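Local structure of KLLA0B12012p (Kluyveromyces lactis, 6Y3P) at residues V11-E16 and Y55-M60; L48-G53 and I373-M378; R131-L134 and E138-W141; H88-Y93 and R104-S109. The protein is Pby1, a direct partner of the mRNA decapping enzyme Dcp2, represented by its C-terminal ATP-grasp domain, which probably binds ATP. All blocks are in the same frame, centred on the assembly; numbering follows the deposited sequence.

Contact 1: residues V11-E16 and Y55-M60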
loop_
_atom_site.group_PDB
_atom_site.type_symbol
_atom_site.label_atom_id
_atom_site.label_comp_id
_atom_site.label_asym_id
_atom_site.label_seq_id
_atom_site.Cartn_x
_atom_site.Cartn_y
_atom_site.Cartn_z
ATOM N N VAL A 11 -6.876 -17.525 -18.453
ATOM C CA VAL A 11 -8.214 -17.553 -17.841
ATOM C C VAL A 11 -8.483 -16.201 -17.152
ATOM O O VAL A 11 -7.758 -15.819 -16.235
ATOM C CB VAL A 11 -8.396 -18.750 -16.851
ATOM C CG1 VAL A 11 -9.806 -18.787 -16.278
ATOM C CG2 VAL A 11 -8.045 -20.089 -17.495
ATOM N N LEU A 12 -9.516 -15.485 -17.596
ATOM C CA LEU A 12 -9.911 -14.175 -17.064
ATOM C C LEU A 12 -11.313 -14.298 -16.478
ATOM O O LEU A 12 -12.283 -14.184 -17.213
ATOM C CB LEU A 12 -9.859 -13.129 -18.196
ATOM C CG LEU A 12 -10.020 -11.632 -17.848
ATOM C CD1 LEU A 12 -9.000 -11.172 -16.792
ATOM C CD2 LEU A 12 -9.880 -10.779 -19.112
ATOM N N THR A 13 -11.402 -14.581 -15.167
ATOM C CA THR A 13 -12.659 -14.819 -14.424
ATOM C C THR A 13 -13.268 -13.547 -13.817
ATOM O O THR A 13 -14.303 -13.603 -13.143
ATOM C CB THR A 13 -12.473 -15.915 -13.363
ATOM O OG1 THR A 13 -11.491 -15.497 -12.414
ATOM C CG2 THR A 13 -12.101 -17.255 -13.974
ATOM N N ILE A 14 -12.640 -12.409 -14.070
ATOM C CA ILE A 14 -13.107 -11.129 -13.592
ATOM C C ILE A 14 -14.384 -10.721 -14.322
ATOM O O ILE A 14 -14.467 -10.875 -15.548
ATOM C CB ILE A 14 -11.951 -10.105 -13.661
ATOM C CG1 ILE A 14 -11.358 -9.949 -12.267
ATOM C CG2 ILE A 14 -12.334 -8.746 -14.274
ATOM C CD1 ILE A 14 -9.947 -9.797 -12.244
ATOM N N PRO A 15 -15.415 -10.257 -13.569
ATOM C CA PRO A 15 -16.652 -9.807 -14.217
ATOM C C PRO A 15 -16.369 -8.747 -15.271
ATOM O O PRO A 15 -15.546 -7.848 -15.059
ATOM C CB PRO A 15 -17.461 -9.231 -13.051
ATOM C CG PRO A 15 -16.942 -9.950 -11.855
ATOM C CD PRO A 15 -15.483 -10.056 -12.107
ATOM N N GLU A 16 -17.022 -8.896 -16.426
ATOM C CA GLU A 16 -16.946 -8.014 -17.593
ATOM C C GLU A 16 -17.373 -6.581 -17.254
ATOM O O GLU A 16 -17.090 -5.665 -18.022
ATOM C CB GLU A 16 -17.775 -8.600 -18.748
ATOM C CG GLU A 16 -17.262 -9.953 -19.215
ATOM C CD GLU A 16 -18.039 -10.610 -20.341
ATOM O OE1 GLU A 16 -18.019 -10.073 -21.474
ATOM O OE2 GLU A 16 -18.625 -11.689 -20.101
ATOM N N TYR A 55 -9.510 -12.124 -5.883
ATOM C CA TYR A 55 -8.841 -12.956 -4.882
ATOM C C TYR A 55 -9.536 -14.275 -4.601
ATOM O O TYR A 55 -8.880 -15.319 -4.643
ATOM C CB TYR A 55 -8.554 -12.206 -3.568
ATOM C CG TYR A 55 -7.701 -13.036 -2.634
ATOM C CD1 TYR A 55 -6.403 -13.409 -2.987
ATOM C CD2 TYR A 55 -8.211 -13.512 -1.428
ATOM C CE1 TYR A 55 -5.619 -14.196 -2.145
ATOM C CE2 TYR A 55 -7.443 -14.311 -0.580
ATOM C CZ TYR A 55 -6.141 -14.644 -0.938
ATOM O OH TYR A 55 -5.369 -15.416 -0.095
ATOM N N GLU A 56 -10.859 -14.227 -4.379
ATOM C CA GLU A 56 -11.681 -15.395 -4.084
ATOM C C GLU A 56 -11.833 -16.376 -5.250
ATOM O O GLU A 56 -12.109 -17.548 -4.982
ATOM C CB GLU A 56 -13.070 -14.980 -3.533
ATOM C CG GLU A 56 -13.076 -14.442 -2.097
ATOM C CD GLU A 56 -12.094 -15.008 -1.077
ATOM O OE1 GLU A 56 -11.383 -14.202 -0.431
ATOM O OE2 GLU A 56 -12.036 -16.250 -0.914
ATOM N N GLN A 57 -11.656 -15.930 -6.530
ATOM C CA GLN A 57 -11.799 -16.858 -7.680
ATOM C C GLN A 57 -10.512 -17.692 -7.888
ATOM O O GLN A 57 -10.539 -18.729 -8.563
ATOM C CB GLN A 57 -12.149 -16.120 -8.988
ATOM C CG GLN A 57 -13.411 -15.256 -8.958
ATOM C CD GLN A 57 -13.428 -14.184 -10.025
ATOM O OE1 GLN A 57 -12.394 -13.737 -10.542
ATOM N NE2 GLN A 57 -14.601 -13.693 -10.339
ATOM N N LEU A 58 -9.386 -17.233 -7.330
ATOM C CA LEU A 58 -8.128 -17.964 -7.529
ATOM C C LEU A 58 -8.035 -19.238 -6.684
ATOM O O LEU A 58 -8.711 -19.346 -5.655
ATOM C CB LEU A 58 -6.911 -17.055 -7.327
ATOM C CG LEU A 58 -6.875 -15.763 -8.139
ATOM C CD1 LEU A 58 -5.714 -14.907 -7.709
ATOM C CD2 LEU A 58 -6.799 -16.030 -9.636
ATOM N N ASP A 59 -7.241 -20.216 -7.154
ATOM C CA ASP A 59 -7.063 -21.489 -6.469
ATOM C C ASP A 59 -5.673 -21.567 -5.867
ATOM O O ASP A 59 -4.709 -21.937 -6.547
ATOM C CB ASP A 59 -7.343 -22.673 -7.403
ATOM C CG ASP A 59 -7.522 -24.013 -6.688
ATOM O OD1 ASP A 59 -7.321 -24.067 -5.442
ATOM O OD2 ASP A 59 -7.892 -24.996 -7.361
ATOM N N MET A 60 -5.587 -21.248 -4.564
ATOM C CA MET A 60 -4.332 -21.203 -3.817
ATOM C C MET A 60 -3.689 -22.580 -3.638
ATOM O O MET A 60 -2.457 -22.661 -3.600
ATOM C CB MET A 60 -4.493 -20.455 -2.477
ATOM C CG MET A 60 -4.926 -18.988 -2.634
ATOM S SD MET A 60 -3.717 -17.968 -3.507
ATOM C CE MET A 60 -4.757 -17.086 -4.581
#
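Thr13 and Gln57 meet through a short hydrogen bond in which Thr13 OG1 donates to Gln57 OE1 over 2.7 Å. The hydroxyl does not come in on a lone pair of the amide. It stands above the carbonyl plane, 68° out of it, and the two side chains run alongside one another, pointing opposite ways. Thr13 places OG1 between its backbone N and carbonyl carbon (chi1 62°), from where the oxygen also lies 3.5 Å from Gln57 CB. This is the tight part of the contact, and both polar atoms have further partners: OG1 is hydrogen-bonded to His51 NE2, and OE1 to the backbone N of Asp54. A leucine in place of Gln57 would probably leave the Thr13 hydroxyl and the Asp54 amide without their shared acceptor, freeing the loop to shift. The buried Ile14 keeps its CG1 4.3 Å from Gln57 OE1. Toward solvent the fit becomes looser, and exposed Pro15 offers only its ring carbon CD, 4.1 Å from Gln57 NE2. Both segments run on from neighbouring strands of a four-stranded parallel sheet, consistent with the N-terminal subdomain of ATP-grasp proteins. Residues 13-16 follow strand 8-12, while 55-60 connect strand 48-52 to helix 60-65, which Asp59 N-caps; Leu58 of this loop packs on Tyr69 and Ala71 of strand 69-71, at the edge of the sheet.

Contact 2: residues L48-G53 and I373-M378; sequences LTFHYG and ICVRPM
This is an apolar strand-to-helix contact, in which Phe50 of strand 48-52 receives Val375 and Met378 from the last part of helix 357-375 and the residues that follow. It joins parts of the chain more than 300 residues apart, bringing the late helix against the parallel sheet of the N-terminal region. Val375 comes over one face of the Phe50 ring: CG2 sits 4.2 Å from the ring centroid, 22° off the normal, in a CH-pi contact displaced toward the rim. Phe50 holds CG anti to its backbone N (chi1 -177°), which carries the ring out toward the helix, its side chain roughly perpendicular to that of the valine. Met378, whose chain kinks at its end, adds a Met-aromatic contact from an oblique direction, its SD 3.7 Å from Phe50 CD1. Beyond the ring, Leu48 brings CD2 to within 3.8 Å of the carbonyl oxygen Met378 O. Leu326 packs on both Phe50 and Val375, and Phe379 on Leu48 and Phe50. No hydrogen bond spans the two segments, so their hold on each other rests on shape and dispersion, and on keeping methyl, sulfur and ring away from water; such contacts impose little directional constraint.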
loop_
_atom_site.group_PDB
_atom_site.type_symbol
_atom_site.label_atom_id
_atom_site.label_comp_id
_atom_site.label_asym_id
_atom_site.label_seq_id
_atom_site.Cartn_x
_atom_site.Cartn_y
_atom_site.Cartn_z
ATOM N N LEU A 48 0.172 -24.975 -19.455
ATOM C CA LEU A 48 0.611 -23.848 -18.653
ATOM C C LEU A 48 -0.412 -22.733 -18.833
ATOM O O LEU A 48 -0.845 -22.467 -19.953
ATOM C CB LEU A 48 2.091 -23.420 -18.814
ATOM C CG LEU A 48 2.671 -23.016 -20.161
ATOM C CD1 LEU A 48 2.221 -21.648 -20.566
ATOM C CD2 LEU A 48 4.170 -22.897 -20.063
ATOM N N THR A 49 -0.924 -22.215 -17.718
ATOM C CA THR A 49 -2.021 -21.243 -17.750
ATOM C C THR A 49 -1.830 -20.058 -16.825
ATOM O O THR A 49 -1.250 -20.179 -15.750
ATOM C CB THR A 49 -3.441 -21.914 -17.498
ATOM O OG1 THR A 49 -3.990 -21.550 -16.229
ATOM C CG2 THR A 49 -3.438 -23.400 -17.618
ATOM N N PHE A 50 -2.394 -18.930 -17.227
ATOM C CA PHE A 50 -2.388 -17.734 -16.413
ATOM C C PHE A 50 -3.817 -17.341 -16.102
ATOM O O PHE A 50 -4.573 -16.971 -16.999
ATOM C CB PHE A 50 -1.606 -16.578 -17.060
ATOM C CG PHE A 50 -1.557 -15.373 -16.155
ATOM C CD1 PHE A 50 -0.866 -15.415 -14.954
ATOM C CD2 PHE A 50 -2.286 -14.232 -16.455
ATOM C CE1 PHE A 50 -0.889 -14.332 -14.078
ATOM C CE2 PHE A 50 -2.300 -13.146 -15.579
ATOM C CZ PHE A 50 -1.599 -13.202 -14.399
ATOM N N HIS A 51 -4.170 -17.426 -14.829
ATOM C CA HIS A 51 -5.482 -17.084 -14.313
ATOM C C HIS A 51 -5.430 -15.700 -13.652
ATOM O O HIS A 51 -4.752 -15.499 -12.635
ATOM C CB HIS A 51 -5.987 -18.193 -13.353
ATOM C CG HIS A 51 -7.338 -17.980 -12.712
ATOM N ND1 HIS A 51 -7.733 -18.725 -11.605
ATOM C CD2 HIS A 51 -8.347 -17.134 -13.043
ATOM C CE1 HIS A 51 -8.947 -18.304 -11.305
ATOM N NE2 HIS A 51 -9.356 -17.346 -12.137
ATOM N N TYR A 52 -6.085 -14.726 -14.291
ATOM C CA TYR A 52 -6.224 -13.409 -13.734
ATOM C C TYR A 52 -7.665 -13.379 -13.227
ATOM O O TYR A 52 -8.610 -13.499 -14.016
ATOM C CB TYR A 52 -5.941 -12.287 -14.758
ATOM C CG TYR A 52 -5.712 -10.942 -14.094
ATOM C CD1 TYR A 52 -6.753 -10.269 -13.464
ATOM C CD2 TYR A 52 -4.445 -10.375 -14.037
ATOM C CE1 TYR A 52 -6.543 -9.058 -12.804
ATOM C CE2 TYR A 52 -4.228 -9.145 -13.406
ATOM C CZ TYR A 52 -5.282 -8.495 -12.779
ATOM O OH TYR A 52 -5.113 -7.286 -12.134
ATOM N N GLY A 53 -7.806 -13.344 -11.907
ATOM C CA GLY A 53 -9.097 -13.311 -11.241
ATOM C C GLY A 53 -9.125 -12.424 -10.013
ATOM O O GLY A 53 -8.116 -11.827 -9.649
ATOM N N ILE A 373 5.702 -7.635 -19.665
ATOM C CA ILE A 373 6.951 -7.820 -18.903
ATOM C C ILE A 373 6.887 -8.988 -17.909
ATOM O O ILE A 373 7.871 -9.719 -17.749
ATOM C CB ILE A 373 7.362 -6.466 -18.227
ATOM C CG1 ILE A 373 7.688 -5.410 -19.315
ATOM C CG2 ILE A 373 8.538 -6.629 -17.213
ATOM C CD1 ILE A 373 7.679 -3.986 -18.873
ATOM N N CYS A 374 5.756 -9.142 -17.227
ATOM C CA CYS A 374 5.586 -10.177 -16.203
ATOM C C CYS A 374 4.885 -11.446 -16.715
ATOM O O CYS A 374 5.297 -12.560 -16.361
ATOM C CB CYS A 374 4.872 -9.595 -14.984
ATOM S SG CYS A 374 5.615 -8.071 -14.330
ATOM N N VAL A 375 3.802 -11.274 -17.520
ATOM C CA VAL A 375 3.001 -12.396 -18.003
ATOM C C VAL A 375 3.703 -13.126 -19.141
ATOM O O VAL A 375 3.726 -14.341 -19.106
ATOM C CB VAL A 375 1.532 -11.989 -18.343
ATOM C CG1 VAL A 375 0.721 -13.167 -18.922
ATOM C CG2 VAL A 375 0.837 -11.405 -17.114
ATOM N N ARG A 376 4.244 -12.420 -20.152
ATOM C CA ARG A 376 4.928 -13.066 -21.293
ATOM C C ARG A 376 5.983 -14.120 -20.847
ATOM O O ARG A 376 5.881 -15.260 -21.307
ATOM C CB ARG A 376 5.553 -12.021 -22.249
ATOM C CG ARG A 376 4.621 -11.476 -23.328
ATOM C CD ARG A 376 5.335 -10.433 -24.189
ATOM N NE ARG A 376 6.528 -10.989 -24.840
ATOM C CZ ARG A 376 6.543 -11.538 -26.051
ATOM N NH1 ARG A 376 5.438 -11.585 -26.782
ATOM N NH2 ARG A 376 7.667 -12.032 -26.544
ATOM N N PRO A 377 6.909 -13.809 -19.882
ATOM C CA PRO A 377 7.908 -14.805 -19.450
ATOM C C PRO A 377 7.388 -16.105 -18.807
ATOM O O PRO A 377 8.102 -17.109 -18.831
ATOM C CB PRO A 377 8.775 -14.012 -18.470
ATOM C CG PRO A 377 8.647 -12.632 -18.902
ATOM C CD PRO A 377 7.203 -12.509 -19.246
ATOM N N MET A 378 6.163 -16.117 -18.265
ATOM C CA MET A 378 5.648 -17.357 -17.689
ATOM C C MET A 378 5.090 -18.267 -18.791
ATOM O O MET A 378 4.810 -19.434 -18.536
ATOM C CB MET A 378 4.679 -17.155 -16.492
ATOM C CG MET A 378 3.841 -15.887 -16.514
ATOM S SD MET A 378 2.871 -15.529 -15.016
ATOM C CE MET A 378 4.225 -15.551 -13.725
#

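Contact 3: residues R131-L134 and E138-W141; sequences RQEL and EKWW
Trp141, Glu133 and Leu134 carry most of the buried surface here. Leu134 lays CD1 over one face of the indole, 3.7 Å from the centroid of the five-membered ring and only 10° off its normal, a well-centred CH-pi contact. Beside it on the helix, Glu133 touches the six-membered part of the same indole obliquely, with CB 3.9 Å from Trp141 CZ2. Trp141 turns CG anti to its carbonyl carbon (chi1 -59°), which swings the ring back toward the helix. The elements so joined are consecutive: helix 128-136 passes through a short turn into strand 140-145 of a five-stranded antiparallel sheet, consistent with one of the two alpha/beta lobes of an ATP-grasp fold. Phe110 of strand 109-113 also packs on Glu133 and Trp141, while Ile160 and Leu163 of helix 160-171 press on Leu134. Past CB, Glu133 bends at chi2 (-68°), and its OE1 meets Lys139 NZ at 3.4 Å in a salt bridge whose hydrogen bond is weak. The lysine has a stronger partner in Glu108 OE1, which lies close to Glu133 OE1; a single ammonium therefore probably eases the repulsion between two carboxylates. Nearer the turn, a water at the edge of the indole, in its plane, donates to Glu133 O at 2.7 Å and accepts a weak bond from Lys139 N at 3.0 Å.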
loop_
_atom_site.group_PDB
_atom_site.type_symbol
_atom_site.label_atom_id
_atom_site.label_comp_id
_atom_site.label_asym_id
_atom_site.label_seq_id
_atom_site.Cartn_x
_atom_site.Cartn_y
_atom_site.Cartn_z
ATOM N N ARG A 131 6.186 2.752 23.959
ATOM C CA ARG A 131 6.672 3.529 25.115
ATOM C C ARG A 131 7.947 4.290 24.755
ATOM O O ARG A 131 8.030 5.501 24.983
ATOM C CB ARG A 131 6.915 2.605 26.323
ATOM C CG ARG A 131 7.638 3.239 27.531
ATOM C CD ARG A 131 6.692 3.961 28.464
ATOM N NE ARG A 131 7.106 3.849 29.860
ATOM C CZ ARG A 131 6.261 3.783 30.886
ATOM N NH1 ARG A 131 6.721 3.680 32.127
ATOM N NH2 ARG A 131 4.950 3.810 30.678
ATOM N N GLN A 132 8.917 3.563 24.166
ATOM C CA GLN A 132 10.226 4.060 23.772
ATOM C C GLN A 132 10.133 5.141 22.724
ATOM O O GLN A 132 10.864 6.123 22.795
ATOM C CB GLN A 132 11.113 2.906 23.300
ATOM C CG GLN A 132 12.553 3.088 23.753
ATOM C CD GLN A 132 13.375 1.846 23.613
ATOM O OE1 GLN A 132 13.188 1.036 22.690
ATOM N NE2 GLN A 132 14.382 1.736 24.468
ATOM N N GLU A 133 9.203 4.984 21.792
ATOM C CA GLU A 133 8.939 5.952 20.742
ATOM C C GLU A 133 8.417 7.274 21.328
ATOM O O GLU A 133 8.935 8.338 20.997
ATOM C CB GLU A 133 7.927 5.364 19.746
ATOM C CG GLU A 133 8.524 4.340 18.798
ATOM C CD GLU A 133 9.512 4.884 17.783
ATOM O OE1 GLU A 133 9.349 6.047 17.347
ATOM O OE2 GLU A 133 10.457 4.143 17.430
ATOM N N LEU A 134 7.390 7.195 22.204
ATOM C CA LEU A 134 6.760 8.353 22.863
ATOM C C LEU A 134 7.770 9.094 23.743
ATOM O O LEU A 134 7.750 10.326 23.809
ATOM C CB LEU A 134 5.571 7.852 23.704
ATOM C CG LEU A 134 4.142 7.879 23.107
ATOM C CD1 LEU A 134 4.110 7.659 21.598
ATOM C CD2 LEU A 134 3.256 6.900 23.819
ATOM N N GLU A 138 10.190 12.818 19.416
ATOM C CA GLU A 138 10.550 13.284 18.070
ATOM C C GLU A 138 9.391 13.316 17.073
ATOM O O GLU A 138 9.584 13.830 15.968
ATOM C CB GLU A 138 11.684 12.408 17.478
ATOM C CG GLU A 138 12.964 12.350 18.302
ATOM C CD GLU A 138 14.253 12.311 17.504
ATOM O OE1 GLU A 138 14.363 11.478 16.574
ATOM O OE2 GLU A 138 15.165 13.111 17.822
ATOM N N LYS A 139 8.213 12.745 17.421
ATOM C CA LYS A 139 7.090 12.619 16.487
ATOM C C LYS A 139 5.745 13.063 17.015
ATOM O O LYS A 139 5.562 13.170 18.229
ATOM C CB LYS A 139 6.969 11.145 16.041
ATOM C CG LYS A 139 8.038 10.714 15.062
ATOM C CD LYS A 139 8.218 9.222 15.030
ATOM C CE LYS A 139 9.560 8.870 14.428
ATOM N NZ LYS A 139 9.741 7.405 14.292
ATOM N N TRP A 140 4.780 13.267 16.084
ATOM C CA TRP A 140 3.377 13.568 16.380
ATOM C C TRP A 140 2.636 12.246 16.279
ATOM O O TRP A 140 3.093 11.312 15.601
ATOM C CB TRP A 140 2.773 14.604 15.419
ATOM C CG TRP A 140 3.414 15.962 15.508
ATOM C CD1 TRP A 140 4.726 16.268 15.292
ATOM C CD2 TRP A 140 2.772 17.188 15.873
ATOM N NE1 TRP A 140 4.940 17.609 15.499
ATOM C CE2 TRP A 140 3.754 18.201 15.843
ATOM C CE3 TRP A 140 1.461 17.528 16.235
ATOM C CZ2 TRP A 140 3.456 19.538 16.119
ATOM C CZ3 TRP A 140 1.173 18.846 16.540
ATOM C CH2 TRP A 140 2.163 19.833 16.486
ATOM N N TRP A 141 1.533 12.132 17.016
ATOM C CA TRP A 141 0.813 10.876 17.088
ATOM C C TRP A 141 -0.641 11.118 17.099
ATOM O O TRP A 141 -1.124 12.186 17.485
ATOM C CB TRP A 141 1.190 10.099 18.377
ATOM C CG TRP A 141 2.639 9.775 18.482
ATOM C CD1 TRP A 141 3.610 10.547 19.049
ATOM C CD2 TRP A 141 3.308 8.664 17.873
ATOM N NE1 TRP A 141 4.849 9.977 18.839
ATOM C CE2 TRP A 141 4.687 8.803 18.143
ATOM C CE3 TRP A 141 2.868 7.527 17.180
ATOM C CZ2 TRP A 141 5.622 7.821 17.785
ATOM C CZ3 TRP A 141 3.801 6.568 16.797
ATOM C CH2 TRP A 141 5.158 6.719 17.104
HETATM O O HOH W 1 8.436 10.301 19.181
#

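Contact 4: residues H88-Y93 and R104-S109; sequences HTIHSY and RAFLES
Ile90 lays its terminal methyl over the Phe106 ring: CD1 stands over the centre of one face, 3.5 Å from the centroid and 9° off the normal, in a close CH-pi contact. The pair ties helix 83-95 to the irregular segment leading into strand 109-113, within the ATP-grasp fold. That segment bridges two antiparallel sheets, since Ala105 and Leu107 are backbone-bonded to Leu343 of strand 341-347, and Glu108 to Glu199 of strand 194-200. Phe106 sends CG anti to its backbone N (chi1 176°), directing the ring at the helix. Its other face is approached by the backbone atom Glu108 N, 4.1 Å above the plane, so the methyl lies over the centre of one face and the main chain passes near the rim of the other. Ile90 adds a second touch through CG2, 3.8 Å from Phe106 CD2, and also packs on Leu307 of helix 290-313; Lys83, Leu86 and Ser87 of helix 83-95 also touch the phenyl ring. With an alanine at Phe106, the Ile90 methyl would probably lose the surface it rests on and a gap would open between helix and segment. Along the ring's edge, near its plane, His91 brings CE1 to 4.3 Å from Phe106 CE2. The same imidazole meets Glu108, whose carboxylate plane is turned 78° from it and whose OE1 is held in a salt bridge by Lys139. Glu108 CG lies in the plane of the imidazole at its edge, and Glu108 OE2 approaches His91 CE1 to 3.1 Å.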
loop_
_atom_site.group_PDB
_atom_site.type_symbol
_atom_site.label_atom_id
_atom_site.label_comp_id
_atom_site.label_asym_id
_atom_site.label_seq_id
_atom_site.Cartn_x
_atom_site.Cartn_y
_atom_site.Cartn_z
ATOM N N HIS A 88 5.755 -4.579 12.208
ATOM C CA HIS A 88 6.681 -5.579 12.734
ATOM C C HIS A 88 7.749 -5.952 11.741
ATOM O O HIS A 88 8.911 -6.037 12.125
ATOM C CB HIS A 88 5.949 -6.804 13.279
ATOM C CG HIS A 88 5.333 -6.558 14.620
ATOM N ND1 HIS A 88 6.064 -6.718 15.793
ATOM C CD2 HIS A 88 4.089 -6.119 14.935
ATOM C CE1 HIS A 88 5.236 -6.399 16.778
ATOM N NE2 HIS A 88 4.037 -6.030 16.313
ATOM N N THR A 89 7.385 -6.110 10.464
ATOM C CA THR A 89 8.351 -6.417 9.397
ATOM C C THR A 89 9.407 -5.303 9.305
ATOM O O THR A 89 10.599 -5.604 9.281
ATOM C CB THR A 89 7.654 -6.596 8.026
ATOM O OG1 THR A 89 6.390 -7.224 8.198
ATOM C CG2 THR A 89 8.493 -7.405 7.053
ATOM N N ILE A 90 8.966 -4.032 9.287
ATOM C CA ILE A 90 9.860 -2.878 9.175
ATOM C C ILE A 90 10.726 -2.739 10.437
ATOM O O ILE A 90 11.951 -2.667 10.298
ATOM C CB ILE A 90 9.121 -1.570 8.758
ATOM C CG1 ILE A 90 8.594 -1.721 7.313
ATOM C CG2 ILE A 90 10.033 -0.325 8.893
ATOM C CD1 ILE A 90 7.668 -0.667 6.799
ATOM N N HIS A 91 10.110 -2.775 11.648
ATOM C CA HIS A 91 10.834 -2.672 12.921
ATOM C C HIS A 91 11.954 -3.678 13.042
ATOM O O HIS A 91 13.064 -3.294 13.428
ATOM C CB HIS A 91 9.907 -2.816 14.135
ATOM C CG HIS A 91 8.805 -1.811 14.211
ATOM N ND1 HIS A 91 8.936 -0.540 13.666
ATOM C CD2 HIS A 91 7.577 -1.924 14.777
ATOM C CE1 HIS A 91 7.779 0.069 13.893
ATOM N NE2 HIS A 91 6.931 -0.719 14.568
ATOM N N SER A 92 11.684 -4.960 12.703
ATOM C CA SER A 92 12.700 -6.004 12.837
ATOM C C SER A 92 13.816 -5.888 11.815
ATOM O O SER A 92 14.928 -6.341 12.077
ATOM C CB SER A 92 12.079 -7.399 12.832
ATOM O OG SER A 92 11.293 -7.610 11.675
ATOM N N TYR A 93 13.539 -5.268 10.664
ATOM C CA TYR A 93 14.536 -5.071 9.619
ATOM C C TYR A 93 15.468 -3.865 9.882
ATOM O O TYR A 93 16.655 -3.961 9.589
ATOM C CB TYR A 93 13.815 -4.913 8.286
ATOM C CG TYR A 93 14.687 -4.540 7.111
ATOM C CD1 TYR A 93 15.480 -5.491 6.475
ATOM C CD2 TYR A 93 14.657 -3.257 6.583
ATOM C CE1 TYR A 93 16.235 -5.167 5.351
ATOM C CE2 TYR A 93 15.407 -2.920 5.459
ATOM C CZ TYR A 93 16.195 -3.877 4.844
ATOM O OH TYR A 93 16.921 -3.537 3.730
ATOM N N ARG A 104 12.938 6.393 8.141
ATOM C CA ARG A 104 12.317 7.709 7.956
ATOM C C ARG A 104 10.990 7.648 7.208
ATOM O O ARG A 104 10.058 8.322 7.602
ATOM C CB ARG A 104 13.269 8.674 7.210
ATOM C CG ARG A 104 13.688 9.898 8.029
ATOM C CD ARG A 104 12.522 10.812 8.429
ATOM N NE ARG A 104 12.973 12.072 9.033
ATOM C CZ ARG A 104 12.160 13.003 9.525
ATOM N NH1 ARG A 104 10.844 12.823 9.510
ATOM N NH2 ARG A 104 12.657 14.120 10.041
ATOM N N ALA A 105 10.935 6.884 6.099
ATOM C CA ALA A 105 9.831 6.740 5.150
ATOM C C ALA A 105 8.688 5.779 5.569
ATOM O O ALA A 105 8.061 5.171 4.712
ATOM C CB ALA A 105 10.398 6.323 3.793
ATOM N N PHE A 106 8.368 5.701 6.863
ATOM C CA PHE A 106 7.286 4.836 7.347
ATOM C C PHE A 106 6.583 5.411 8.578
ATOM O O PHE A 106 7.244 5.859 9.519
ATOM C CB PHE A 106 7.817 3.417 7.647
ATOM C CG PHE A 106 6.807 2.464 8.232
ATOM C CD1 PHE A 106 5.648 2.135 7.533
ATOM C CD2 PHE A 106 7.028 1.862 9.464
ATOM C CE1 PHE A 106 4.734 1.218 8.059
ATOM C CE2 PHE A 106 6.106 0.954 9.989
ATOM C CZ PHE A 106 4.971 0.636 9.281
ATOM N N LEU A 107 5.246 5.366 8.573
ATOM C CA LEU A 107 4.433 5.845 9.676
ATOM C C LEU A 107 4.115 4.660 10.511
ATOM O O LEU A 107 3.349 3.803 10.089
ATOM C CB LEU A 107 3.135 6.533 9.187
ATOM C CG LEU A 107 3.325 7.814 8.414
ATOM C CD1 LEU A 107 2.040 8.258 7.804
ATOM C CD2 LEU A 107 3.951 8.911 9.265
ATOM N N GLU A 108 4.802 4.546 11.651
ATOM C CA GLU A 108 4.627 3.446 12.582
ATOM C C GLU A 108 3.227 3.489 13.171
ATOM O O GLU A 108 2.637 4.563 13.289
ATOM C CB GLU A 108 5.616 3.565 13.742
ATOM C CG GLU A 108 7.069 3.466 13.349
ATOM C CD GLU A 108 7.973 3.795 14.514
ATOM O OE1 GLU A 108 7.995 4.978 14.927
ATOM O OE2 GLU A 108 8.622 2.865 15.043
ATOM N N SER A 109 2.707 2.323 13.535
ATOM C CA SER A 109 1.431 2.163 14.220
ATOM C C SER A 109 1.625 1.102 15.288
ATOM O O SER A 109 2.513 0.244 15.176
ATOM C CB SER A 109 0.318 1.770 13.257
ATOM O OG SER A 109 0.647 0.571 12.575
#

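Contacts 1 and 2 share the parallel sheet, where strands 8-12 and 48-52 are neighbours and Val11 probably bonds to both Phe50 and Tyr52. Contact 1 is polar and partly open at the strand ends; contact 2 is apolar and packs the sheet against a helix far along the chain. Contacts 3 and 4, with centres 13 Å apart, meet at the charged Glu108, Lys139 and Glu133 cluster; each sets a methyl on an aromatic face and has one carboxylate beside it. Contact 4 is the most buried and lies nearest the chain's centre, whereas contact 3 is partly exposed. Contacts 2 and 3 are about 45 Å apart, centre to centre, on opposite sides of that centre.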